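Local coordinates for protein phosphonopyruvate hydrolase (Variovorax sp., PDB 2HJP) that hydrolyses the phosphorus-carbon bond of phosphonopyruvate to give pyruvate and phosphate, with a divalent metal ion such as magnesium as cofactor, at residues V108-K112 / F134-I138. Residues are numbered along the deposited sequence; the frame is centred on the assembly and turned at random.
Sequences VMEDK and FQGKI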
loop_
_atom_site.group_PDB
_atom_site.type_symbol
_atom_site.label_atom_id
_atom_site.label_comp_id
_atom_site.label_asym_id
_atom_site.label_seq_id
_atom_site.Cartn_x
_atom_site.Cartn_y
_atom_site.Cartn_z
ATOM N N VAL A 108 10.763 17.998 7.188
ATOM C CA VAL A 108 12.189 18.311 7.344
ATOM C C VAL A 108 12.806 17.679 6.075
ATOM O O VAL A 108 12.659 16.484 5.810
ATOM C CB VAL A 108 12.816 17.661 8.596
ATOM C CG1 VAL A 108 14.421 17.873 8.607
ATOM C CG2 VAL A 108 12.207 18.297 9.816
ATOM N N MET A 109 13.540 18.498 5.320
ATOM C CA MET A 109 14.196 18.087 4.080
ATOM C C MET A 109 15.671 18.569 4.185
ATOM O O MET A 109 15.923 19.715 4.536
ATOM C CB MET A 109 13.500 18.745 2.872
ATOM C CG MET A 109 14.058 18.296 1.579
ATOM S SD MET A 109 13.150 18.864 0.145
ATOM C CE MET A 109 12.979 20.627 0.470
ATOM N N GLU A 110 16.617 17.677 3.937
ATOM C CA GLU A 110 18.069 17.999 4.051
ATOM C C GLU A 110 18.734 18.263 2.717
ATOM O O GLU A 110 18.250 17.828 1.647
ATOM C CB GLU A 110 18.789 16.828 4.754
ATOM C CG GLU A 110 18.669 15.528 3.921
ATOM C CD GLU A 110 18.547 14.274 4.811
ATOM O OE1 GLU A 110 19.069 13.230 4.412
ATOM O OE2 GLU A 110 17.942 14.352 5.909
ATOM N N ASP A 111 19.870 18.953 2.761
ATOM C CA ASP A 111 20.534 19.312 1.502
ATOM C C ASP A 111 21.616 18.326 1.003
ATOM O O ASP A 111 22.524 18.709 0.242
ATOM C CB ASP A 111 21.105 20.743 1.588
ATOM C CG ASP A 111 22.031 20.945 2.786
ATOM O OD1 ASP A 111 22.319 19.971 3.515
ATOM O OD2 ASP A 111 22.470 22.093 3.010
ATOM N N LYS A 112 21.521 17.072 1.420
ATOM C CA LYS A 112 22.469 16.068 0.944
ATOM C C LYS A 112 22.099 15.815 -0.545
ATOM O O LYS A 112 20.942 16.008 -0.955
ATOM C CB LYS A 112 22.311 14.766 1.730
ATOM C CG LYS A 112 22.569 14.925 3.202
ATOM C CD LYS A 112 23.092 13.655 3.938
ATOM C CE LYS A 112 22.192 12.467 3.859
ATOM N NZ LYS A 112 22.860 11.274 4.503
ATOM N N PHE A 134 19.132 23.786 -3.732
ATOM C CA PHE A 134 18.291 23.522 -2.554
ATOM C C PHE A 134 17.277 24.637 -2.302
ATOM O O PHE A 134 16.142 24.391 -1.843
ATOM C CB PHE A 134 19.097 23.274 -1.294
ATOM C CG PHE A 134 18.308 22.508 -0.247
ATOM C CD1 PHE A 134 17.949 21.134 -0.469
ATOM C CD2 PHE A 134 17.940 23.125 0.947
ATOM C CE1 PHE A 134 17.241 20.404 0.505
ATOM C CE2 PHE A 134 17.229 22.407 1.945
ATOM C CZ PHE A 134 16.873 21.041 1.731
ATOM N N GLN A 135 17.689 25.861 -2.595
ATOM C CA GLN A 135 16.781 26.989 -2.479
ATOM C C GLN A 135 15.597 26.703 -3.347
ATOM O O GLN A 135 14.481 26.975 -2.914
ATOM C CB GLN A 135 17.447 28.291 -2.911
ATOM C CG GLN A 135 18.421 28.881 -1.853
ATOM C CD GLN A 135 18.909 30.265 -2.284
ATOM O OE1 GLN A 135 18.717 31.294 -1.590
ATOM N NE2 GLN A 135 19.535 30.295 -3.442
ATOM N N GLY A 136 15.820 26.156 -4.557
ATOM C CA GLY A 136 14.678 25.806 -5.426
ATOM C C GLY A 136 13.739 24.756 -4.778
ATOM O O GLY A 136 12.501 24.795 -4.886
ATOM N N LYS A 137 14.348 23.760 -4.151
ATOM C CA LYS A 137 13.566 22.710 -3.473
ATOM C C LYS A 137 12.705 23.230 -2.302
ATOM O O LYS A 137 11.546 22.859 -2.119
ATOM C CB LYS A 137 14.545 21.620 -3.038
ATOM C CG LYS A 137 15.074 20.840 -4.274
ATOM C CD LYS A 137 16.217 19.919 -3.900
ATOM C CE LYS A 137 15.696 18.696 -3.165
ATOM N NZ LYS A 137 16.689 17.533 -3.154
ATOM N N ILE A 138 13.276 24.102 -1.512
ATOM C CA ILE A 138 12.542 24.679 -0.390
ATOM C C ILE A 138 11.429 25.580 -0.938
ATOM O O ILE A 138 10.301 25.541 -0.444
ATOM C CB ILE A 138 13.531 25.545 0.446
ATOM C CG1 ILE A 138 14.446 24.593 1.226
ATOM C CG2 ILE A 138 12.777 26.516 1.396
ATOM C CD1 ILE A 138 13.783 23.677 2.292
HETATM O O HOH W 1 18.708 17.816 -1.193
#
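Phe134 lies flat beneath Asp111, whose CB stands 3.8 Å from the ring centroid and 11° off the ring normal, a CH-pi contact over the face. The ring's outer end points edge-on at the strand backbone, CZ lying 3.2 Å from Met109 O, and CE1 comes obliquely within 3.0 Å of Glu110 O. Met109 completes this tight part. Its CG meets Phe134 CZ at 3.9 Å, its SD makes an oblique Met-aromatic contact 5.3 Å from the ring centroid, and a bend at chi3 (49°) turns CE onto Ile138 CD1, 3.6 Å away. Strand 106-110 is the fourth of an eight-stranded parallel TIM barrel and helix 131-144 follows it in a beta-alpha unit; the two short segments run antiparallel at 165°, axes 10.1 Å apart. Replacing Phe134 with alanine is likely to open a gap against Asp111 CB and leave Met109 CG without its aromatic neighbour. At Lys137 direct apolar contact gives way to a water-mediated link: NZ, firmly held by Thr84 O and Gly87 O as well, donates to a water 2.8 Å away that donates to Glu110 O and Lys112 O. Beyond the ring, Asp111 OD2 bonds Tyr175 OH and OD1 bonds Glu157 N.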